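Long-range contacts in endo-pectate lyase (Erwinia chrysanthemi, PDB 3B4N), which probably depolymerises polygalacturonate and methylated pectins from within the chain, by calcium-dependent eliminative cleavage of alpha-1,4-linked galacturonan: residues V44-V49 and R60-V65; V132-V137 and K162-S167. All coordinates share one frame; numbering follows the deposited sequence.

Overall arrangement
From the N terminus the chain first builds a small, all-beta domain. Here contact 1 closes a short loop: strand 44-52 runs out, and strand 61-66 returns beside it as a hairpin at the border of a four-stranded antiparallel sheet. The chain then enters the right-handed parallel beta-helix, where contact 2 closes a wider loop by laying 162-167 against 132-137, equivalent corners of successive turns. The two loops follow one another in series, neither nested nor crossed. The centres of contact 1 and contact 2 are about 23 Å apart; the nearest atoms of contact 1 and contact 2 are about 11 Å apart. Strand 22-29 of the N-terminal domain does reach contact 2, packing on N163 and R165.

Contact 1 of 2, residues V44-V49 and R60-V65. With EDO (1,2-ethanediol), chain I; EDO (1,2-ethanediol), chain H.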
ATOM      1  N   VAL A  44      14.591 -15.800  -0.900  1.00 13.37           N
ATOM      2  CA  VAL A  44      13.977 -15.939   0.413  1.00 11.53           C
ATOM      3  C   VAL A  44      13.208 -17.250   0.531  1.00 12.01           C
ATOM      4  O   VAL A  44      12.450 -17.614  -0.372  1.00 13.70           O
ATOM      5  CB  VAL A  44      13.007 -14.778   0.699  1.00 11.48           C
ATOM      6  CG1 VAL A  44      12.392 -14.951   2.086  1.00 11.15           C
ATOM      7  CG2 VAL A  44      13.742 -13.446   0.608  1.00 13.36           C
ATOM      8  N   ALA A  45      13.413 -17.953   1.646  1.00 12.01           N
ATOM      9  CA  ALA A  45      12.729 -19.217   1.916  1.00 11.51           C
ATOM     10  C   ALA A  45      11.624 -18.973   2.946  1.00 11.96           C
ATOM     11  O   ALA A  45      10.498 -19.436   2.785  1.00 12.66           O
ATOM     12  CB  ALA A  45      13.712 -20.243   2.436  1.00 12.22           C
ATOM     13  N   ARG A  46      11.963 -18.248   4.007  1.00  9.92           N
ATOM     14  CA  ARG A  46      10.997 -17.914   5.051  1.00 10.84           C
ATOM     15  C   ARG A  46      11.446 -16.636   5.722  1.00  9.53           C
ATOM     16  O   ARG A  46      12.572 -16.176   5.515  1.00 10.16           O
ATOM     17  CB  ARG A  46      10.904 -19.021   6.110  1.00 10.56           C
ATOM     18  CG  ARG A  46      12.197 -19.226   6.895  1.00 10.77           C
ATOM     19  CD  ARG A  46      11.963 -19.877   8.254  1.00 11.61           C
ATOM     20  NE  ARG A  46      11.311 -21.175   8.132  1.00 12.27           N
ATOM     21  CZ  ARG A  46      11.027 -21.961   9.166  1.00 11.58           C
ATOM     22  NH1 ARG A  46      11.340 -21.582  10.397  1.00 13.28           N
ATOM     23  NH2 ARG A  46      10.428 -23.126   8.958  1.00 11.23           N
ATOM     24  N   GLN A  47      10.558 -16.067   6.528  1.00 10.64           N
ATOM     25  CA  GLN A  47      10.872 -14.839   7.244  1.00  9.01           C
ATOM     26  C   GLN A  47      10.367 -15.012   8.664  1.00 10.23           C
ATOM     27  O   GLN A  47       9.235 -15.429   8.875  1.00 12.85           O
ATOM     28  CB  GLN A  47      10.208 -13.647   6.554  1.00  8.70           C
ATOM     29  CG  GLN A  47      10.658 -13.524   5.105  1.00  8.71           C
ATOM     30  CD  GLN A  47       9.912 -12.448   4.363  1.00  8.14           C
ATOM     31  OE1 GLN A  47       8.733 -12.611   4.023  1.00 11.87           O
ATOM     32  NE2 GLN A  47      10.590 -11.335   4.112  1.00  6.92           N
ATOM     33  N   GLU A  48      11.213 -14.698   9.636  1.00  9.43           N
ATOM     34  CA  GLU A  48      10.838 -14.884  11.025  1.00 10.54           C
ATOM     35  C   GLU A  48      10.774 -13.572  11.769  1.00  9.49           C
ATOM     36  O   GLU A  48      11.647 -12.719  11.624  1.00 10.44           O
ATOM     37  CB  GLU A  48      11.844 -15.810  11.703  1.00 10.23           C
ATOM     38  CG  GLU A  48      12.038 -17.131  10.971  1.00 12.33           C
ATOM     39  CD  GLU A  48      12.999 -18.050  11.684  1.00 15.17           C
ATOM     40  OE1 GLU A  48      14.023 -17.556  12.202  1.00 18.44           O
ATOM     41  OE2 GLU A  48      12.736 -19.269  11.713  1.00 17.84           O
ATOM     42  N   VAL A  49       9.732 -13.406  12.569  1.00  9.47           N
ATOM     43  CA  VAL A  49       9.578 -12.183  13.342  1.00  9.14           C
ATOM     44  C   VAL A  49       9.988 -12.477  14.775  1.00  9.35           C
ATOM     45  O   VAL A  49       9.547 -13.460  15.361  1.00  9.74           O
ATOM     46  CB  VAL A  49       8.118 -11.681  13.343  1.00 10.08           C
ATOM     47  CG1 VAL A  49       8.027 -10.336  14.057  1.00  9.21           C
ATOM     48  CG2 VAL A  49       7.606 -11.565  11.914  1.00 11.56           C
ATOM     49  N   ARG A  60      15.738 -11.681  22.313  1.00 10.53           N
ATOM     50  CA  ARG A  60      14.547 -11.698  21.479  1.00 11.57           C
ATOM     51  C   ARG A  60      14.096 -13.126  21.242  1.00 10.83           C
ATOM     52  O   ARG A  60      14.906 -14.060  21.223  1.00 11.93           O
ATOM     53  CB  ARG A  60      14.814 -11.003  20.140  1.00 10.67           C
ATOM     54  CG  ARG A  60      15.692 -11.799  19.187  1.00 10.78           C
ATOM     55  CD  ARG A  60      16.242 -10.908  18.078  1.00 13.03           C
ATOM     56  NE  ARG A  60      17.318 -11.573  17.350  1.00 14.87           N
ATOM     57  CZ  ARG A  60      18.214 -10.935  16.604  1.00 16.64           C
ATOM     58  NH1 ARG A  60      18.158  -9.614  16.477  1.00 15.75           N
ATOM     59  NH2 ARG A  60      19.188 -11.617  16.011  1.00 17.18           N
ATOM     60  N   GLU A  61      12.795 -13.295  21.065  1.00 10.82           N
ATOM     61  CA  GLU A  61      12.245 -14.609  20.822  1.00 11.18           C
ATOM     62  C   GLU A  61      11.282 -14.578  19.649  1.00 10.79           C
ATOM     63  O   GLU A  61      10.601 -13.584  19.414  1.00 10.60           O
ATOM     64  CB  GLU A  61      11.583 -15.134  22.083  1.00 13.68           C
ATOM     65  CG  GLU A  61      12.630 -15.442  23.143  1.00 18.67           C
ATOM     66  CD  GLU A  61      12.074 -16.183  24.328  1.00 20.84           C
ATOM     67  OE1 GLU A  61      11.342 -17.173  24.110  1.00 22.76           O
ATOM     68  OE2 GLU A  61      12.385 -15.781  25.470  1.00 21.90           O
ATOM     69  N   ARG A  62      11.233 -15.673  18.905  1.00 10.47           N
ATOM     70  CA  ARG A  62      10.392 -15.719  17.724  1.00 10.44           C
ATOM     71  C   ARG A  62       8.901 -15.734  18.033  1.00 11.77           C
ATOM     72  O   ARG A  62       8.448 -16.491  18.893  1.00 12.85           O
ATOM     73  CB  ARG A  62      10.758 -16.935  16.869  1.00 11.59           C
ATOM     74  CG  ARG A  62      10.353 -16.786  15.411  1.00 11.73           C
ATOM     75  CD  ARG A  62      10.775 -17.998  14.611  1.00 13.57           C
ATOM     76  NE  ARG A  62      10.076 -19.188  15.071  1.00 12.03           N
ATOM     77  CZ  ARG A  62      10.470 -20.428  14.800  1.00 12.64           C
ATOM     78  NH1 ARG A  62      11.560 -20.638  14.072  1.00 15.27           N
ATOM     79  NH2 ARG A  62       9.778 -21.453  15.269  1.00 14.36           N
ATOM     80  N   ILE A  63       8.154 -14.879  17.342  1.00 10.75           N
ATOM     81  CA  ILE A  63       6.708 -14.829  17.518  1.00 11.53           C
ATOM     82  C   ILE A  63       5.976 -15.272  16.260  1.00 11.61           C
ATOM     83  O   ILE A  63       4.771 -15.494  16.297  1.00 12.56           O
ATOM     84  CB  ILE A  63       6.203 -13.423  17.943  1.00 11.50           C
ATOM     85  CG1 ILE A  63       6.528 -12.371  16.879  1.00 13.31           C
ATOM     86  CG2 ILE A  63       6.812 -13.063  19.293  1.00 12.62           C
ATOM     87  CD1 ILE A  63       5.846 -11.017  17.152  1.00 11.18           C
ATOM     88  N   ALA A  64       6.696 -15.412  15.145  1.00 10.65           N
ATOM     89  CA  ALA A  64       6.057 -15.863  13.914  1.00 10.11           C
ATOM     90  C   ALA A  64       7.014 -16.377  12.852  1.00  9.85           C
ATOM     91  O   ALA A  64       8.162 -15.950  12.774  1.00 10.41           O
ATOM     92  CB  ALA A  64       5.198 -14.729  13.315  1.00 11.16           C
ATOM     93  N   VAL A  65       6.534 -17.330  12.058  1.00  9.54           N
ATOM     94  CA  VAL A  65       7.291 -17.849  10.922  1.00  9.84           C
ATOM     95  C   VAL A  65       6.364 -17.534   9.750  1.00  9.96           C
ATOM     96  O   VAL A  65       5.219 -18.003   9.717  1.00 11.89           O
ATOM     97  CB  VAL A  65       7.515 -19.371  10.990  1.00 10.45           C
ATOM     98  CG1 VAL A  65       8.116 -19.857   9.669  1.00 11.88           C
ATOM     99  CG2 VAL A  65       8.466 -19.710  12.142  1.00 11.78           C
TER
HETATM  100  C1  EDO I 805       6.706 -19.860  17.527  1.00 21.33           C
HETATM  101  O1  EDO I 805       8.141 -20.386  17.572  1.00 22.19           O
HETATM  102  C2  EDO I 805       6.540 -18.541  16.770  1.00 19.41           C
HETATM  103  O2  EDO I 805       7.211 -18.706  15.368  1.00 17.29           O
HETATM  104  C1  EDO H 803      17.514 -14.716  18.075  1.00 36.23           C
HETATM  105  O1  EDO H 803      17.930 -15.835  17.111  1.00 36.97           O
HETATM  106  C2  EDO H 803      18.571 -14.337  19.128  1.00 36.59           C
HETATM  107  O2  EDO H 803      19.801 -13.711  18.383  1.00 39.69           O
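V49 meets I63 and A64 at a classic beta bulge in an antiparallel hairpin, strand 44-52 against the outermost strand 61-66 of the N-terminal sheet. Both bulge residues face V49, whose carbonyl O takes a nearly straight bond from I63 N (2.8 Å) and a weak one from A64 N. In return V49 N donates to A64 O at 3.0 Å. This is the tight end. V49 CG1, anti to the backbone N (chi1 -175°), lies 3.8 Å from I63 CG1, while V49 CG2 packs against A64 CB on the face those two residues share. F73 of strand 72-75 touches V49, I63 and A64, adding to this apolar patch.

The other face, carrying E48 and V65, is polar and looser, with R62 and V65 exposed. E48 OE2 is the centre of a salt-bridge network with R46 and R62. R46 NH1 reaches its anti lone pair, with the oxygen lying in the guanidinium plane, whereas R62 NH1 comes from above the carboxylate plane, 3.0 Å from E48 OE2 and with a bent N-H...O of 133°. The shared carboxylate probably offsets the closeness of the two positive groups. E48 OE1 is held separately by the hydroxyl of Y50, so both carboxylate oxygens are engaged. V65 spans the two arginines from one side: its CG1 lies over a face of the R46 guanidinium, its CG2 over a face of that of R62. A bend at chi3 (64°) folds the R62 head over V65 CG2, letting NH1 reach E48 OE2 while NE and NH2 point to a 1,2-ethanediol, probably from the crystallisation liquor: R62 NE donates to its O2 at 2.9 Å, and R62 NH2 to its O1 at 3.0 Å.

Contact 2 of 2, residues V132-V137 and K162-S167; sequences VDCGGV and KNLRIS. With EDO (1,2-ethanediol), chain G.
At a corner of the right-handed parallel beta-helix, one turn of the coil stacks on the next: D133 pairs in parallel with K162, and the chain bends at N163 into strand 164-166. Backbone bonds follow the bend. K162 N donates to V132 O, C134 N to K162 O (2.8 Å), G136 N to N163 O (2.8 Å) and R165 N to V137 O. The third differs from its neighbours, since G136 N comes from above the carbonyl plane of N163. A type I' turn from C134 to V137 shapes the upstream corner, and an Asx turn leads into it, with G135 N donating to D133 OD1 at 2.9 Å.

On the buried side of the corner, L164 CD1 fits against C134 CB (3.9 Å) and V137 CG2. Its CG stands anti to the backbone N (chi1 177°), which carries the branch across to the other turn. C134 is tied by a disulfide to C121, which L164 also touches. On the outer side K162 runs extended past D133, its CE 3.6 Å from D133 OD2, and that oxygen accepts from O2 of a 1,2-ethanediol.

R165 is anchored by a salt bridge to E190. Two waters join it to G136 O: one donates to that oxygen at 2.6 Å while accepting from R165 NE, the other links it to R165 NH1.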
ATOM      1  N   VAL A 132      16.142   4.673  -4.269  1.00 13.86           N
ATOM      2  CA  VAL A 132      16.517   5.466  -3.112  1.00 13.33           C
ATOM      3  C   VAL A 132      15.973   4.817  -1.856  1.00 13.74           C
ATOM      4  O   VAL A 132      14.771   4.560  -1.743  1.00 12.81           O
ATOM      5  CB  VAL A 132      15.976   6.911  -3.200  1.00 12.76           C
ATOM      6  CG1 VAL A 132      16.319   7.672  -1.923  1.00 13.52           C
ATOM      7  CG2 VAL A 132      16.579   7.624  -4.410  1.00 14.57           C
ATOM      8  N   ASP A 133      16.870   4.526  -0.922  1.00 13.21           N
ATOM      9  CA  ASP A 133      16.488   3.926   0.348  1.00 12.96           C
ATOM     10  C   ASP A 133      16.397   5.078   1.339  1.00 13.62           C
ATOM     11  O   ASP A 133      17.410   5.700   1.675  1.00 15.13           O
ATOM     12  CB  ASP A 133      17.557   2.935   0.803  1.00 13.11           C
ATOM     13  CG  ASP A 133      17.111   2.088   1.978  1.00 14.01           C
ATOM     14  OD1 ASP A 133      16.317   2.567   2.818  1.00 13.96           O
ATOM     15  OD2 ASP A 133      17.577   0.932   2.063  1.00 19.47           O
ATOM     16  N   CYS A 134      15.187   5.362   1.805  1.00 11.80           N
ATOM     17  CA  CYS A 134      14.963   6.458   2.736  1.00 12.92           C
ATOM     18  C   CYS A 134      15.314   6.146   4.185  1.00 12.98           C
ATOM     19  O   CYS A 134      15.197   7.009   5.058  1.00 14.75           O
ATOM     20  CB  CYS A 134      13.517   6.936   2.636  1.00 13.66           C
ATOM     21  SG  CYS A 134      13.117   7.595   0.989  1.00 15.65           S
ATOM     22  N   GLY A 135      15.716   4.907   4.444  1.00 12.09           N
ATOM     23  CA  GLY A 135      16.126   4.523   5.784  1.00 13.49           C
ATOM     24  C   GLY A 135      15.134   4.674   6.921  1.00 14.04           C
ATOM     25  O   GLY A 135      15.539   4.839   8.070  1.00 16.48           O
ATOM     26  N   GLY A 136      13.842   4.633   6.611  1.00 13.96           N
ATOM     27  CA  GLY A 136      12.827   4.736   7.644  1.00 13.30           C
ATOM     28  C   GLY A 136      12.464   6.120   8.148  1.00 13.46           C
ATOM     29  O   GLY A 136      11.741   6.238   9.136  1.00 14.97           O
ATOM     30  N   VAL A 137      12.942   7.167   7.488  1.00 14.11           N
ATOM     31  CA  VAL A 137      12.629   8.517   7.944  1.00 14.20           C
ATOM     32  C   VAL A 137      11.190   8.895   7.638  1.00 14.25           C
ATOM     33  O   VAL A 137      10.522   8.246   6.835  1.00 13.96           O
ATOM     34  CB  VAL A 137      13.545   9.576   7.284  1.00 14.84           C
ATOM     35  CG1 VAL A 137      15.005   9.274   7.596  1.00 16.71           C
ATOM     36  CG2 VAL A 137      13.302   9.619   5.788  1.00 15.41           C
ATOM     37  N   LYS A 162      12.112   3.348  -1.115  1.00 10.09           N
ATOM     38  CA  LYS A 162      11.783   2.363  -0.094  1.00 10.48           C
ATOM     39  C   LYS A 162      12.057   2.830   1.316  1.00 10.55           C
ATOM     40  O   LYS A 162      12.880   3.721   1.539  1.00 10.76           O
ATOM     41  CB  LYS A 162      12.501   1.037  -0.358  1.00 15.19           C
ATOM     42  CG  LYS A 162      14.004   1.101  -0.429  1.00 16.94           C
ATOM     43  CD  LYS A 162      14.542  -0.257  -0.885  1.00 20.19           C
ATOM     44  CE  LYS A 162      16.048  -0.282  -1.000  1.00 23.09           C
ATOM     45  NZ  LYS A 162      16.502  -1.604  -1.532  1.00 25.41           N
ATOM     46  N   ASN A 163      11.323   2.240   2.258  1.00  9.08           N
ATOM     47  CA  ASN A 163      11.459   2.514   3.686  1.00  8.84           C
ATOM     48  C   ASN A 163      11.208   3.980   4.008  1.00  9.63           C
ATOM     49  O   ASN A 163      12.110   4.704   4.429  1.00 11.14           O
ATOM     50  CB  ASN A 163      12.864   2.118   4.149  1.00  8.64           C
ATOM     51  CG  ASN A 163      13.251   0.724   3.708  1.00 10.17           C
ATOM     52  OD1 ASN A 163      14.354   0.509   3.201  1.00 12.67           O
ATOM     53  ND2 ASN A 163      12.361  -0.226   3.900  1.00  7.71           N
ATOM     54  N   LEU A 164       9.968   4.412   3.831  1.00  9.34           N
ATOM     55  CA  LEU A 164       9.613   5.802   4.068  1.00 10.44           C
ATOM     56  C   LEU A 164       8.291   5.881   4.798  1.00 10.58           C
ATOM     57  O   LEU A 164       7.403   5.073   4.555  1.00 10.10           O
ATOM     58  CB  LEU A 164       9.499   6.527   2.725  1.00 11.37           C
ATOM     59  CG  LEU A 164       9.072   8.000   2.702  1.00 10.29           C
ATOM     60  CD1 LEU A 164      10.163   8.874   3.322  1.00 11.96           C
ATOM     61  CD2 LEU A 164       8.821   8.423   1.257  1.00 12.39           C
ATOM     62  N   ARG A 165       8.168   6.854   5.694  1.00 10.30           N
ATOM     63  CA  ARG A 165       6.935   7.057   6.435  1.00 10.20           C
ATOM     64  C   ARG A 165       6.401   8.433   6.081  1.00 11.87           C
ATOM     65  O   ARG A 165       7.148   9.410   6.035  1.00 12.43           O
ATOM     66  CB  ARG A 165       7.176   6.977   7.949  1.00 11.24           C
ATOM     67  CG  ARG A 165       5.892   7.003   8.787  1.00 12.52           C
ATOM     68  CD  ARG A 165       6.213   7.228  10.263  1.00 13.29           C
ATOM     69  NE  ARG A 165       7.212   6.281  10.748  1.00 14.93           N
ATOM     70  CZ  ARG A 165       6.940   5.059  11.192  1.00 14.51           C
ATOM     71  NH1 ARG A 165       7.930   4.278  11.596  1.00 14.37           N
ATOM     72  NH2 ARG A 165       5.688   4.625  11.256  1.00 13.07           N
ATOM     73  N   ILE A 166       5.103   8.488   5.811  0.50 11.38           N
ATOM     74  CA  ILE A 166       4.425   9.732   5.475  0.50 11.51           C
ATOM     75  C   ILE A 166       3.616  10.123   6.706  0.50 12.76           C
ATOM     76  O   ILE A 166       2.776   9.352   7.174  0.50 12.55           O
ATOM     77  CB  ILE A 166       3.469   9.537   4.272  0.50 11.81           C
ATOM     78  CG1 ILE A 166       4.225   8.918   3.094  0.50 13.38           C
ATOM     79  CG2 ILE A 166       2.846  10.877   3.877  0.50 12.67           C
ATOM     80  CD1 ILE A 166       5.406   9.737   2.610  0.50 12.51           C
ATOM     81  N   SER A 167       3.876  11.315   7.237  1.00 13.04           N
ATOM     82  CA  SER A 167       3.172  11.787   8.431  1.00 13.40           C
ATOM     83  C   SER A 167       1.657  11.888   8.320  1.00 12.49           C
ATOM     84  O   SER A 167       1.115  12.149   7.252  1.00 13.86           O
ATOM     85  CB  SER A 167       3.744  13.137   8.874  1.00 15.85           C
ATOM     86  OG  SER A 167       3.304  14.182   8.031  1.00 16.58           O
TER
HETATM   87  C1  EDO G 801      16.724  -3.704   2.149  1.00 19.67           C
HETATM   88  O1  EDO G 801      15.521  -3.550   1.210  1.00 19.67           O
HETATM   89  C2  EDO G 801      17.545  -2.422   2.342  1.00 19.43           C
HETATM   90  O2  EDO G 801      16.604  -1.357   2.983  1.00 17.95           O
HETATM   91  O   HOH W   1       9.805   7.288  10.601  1.00 19.70           O
HETATM   92  O   HOH W   2      10.961   4.321  10.943  1.00 24.44           O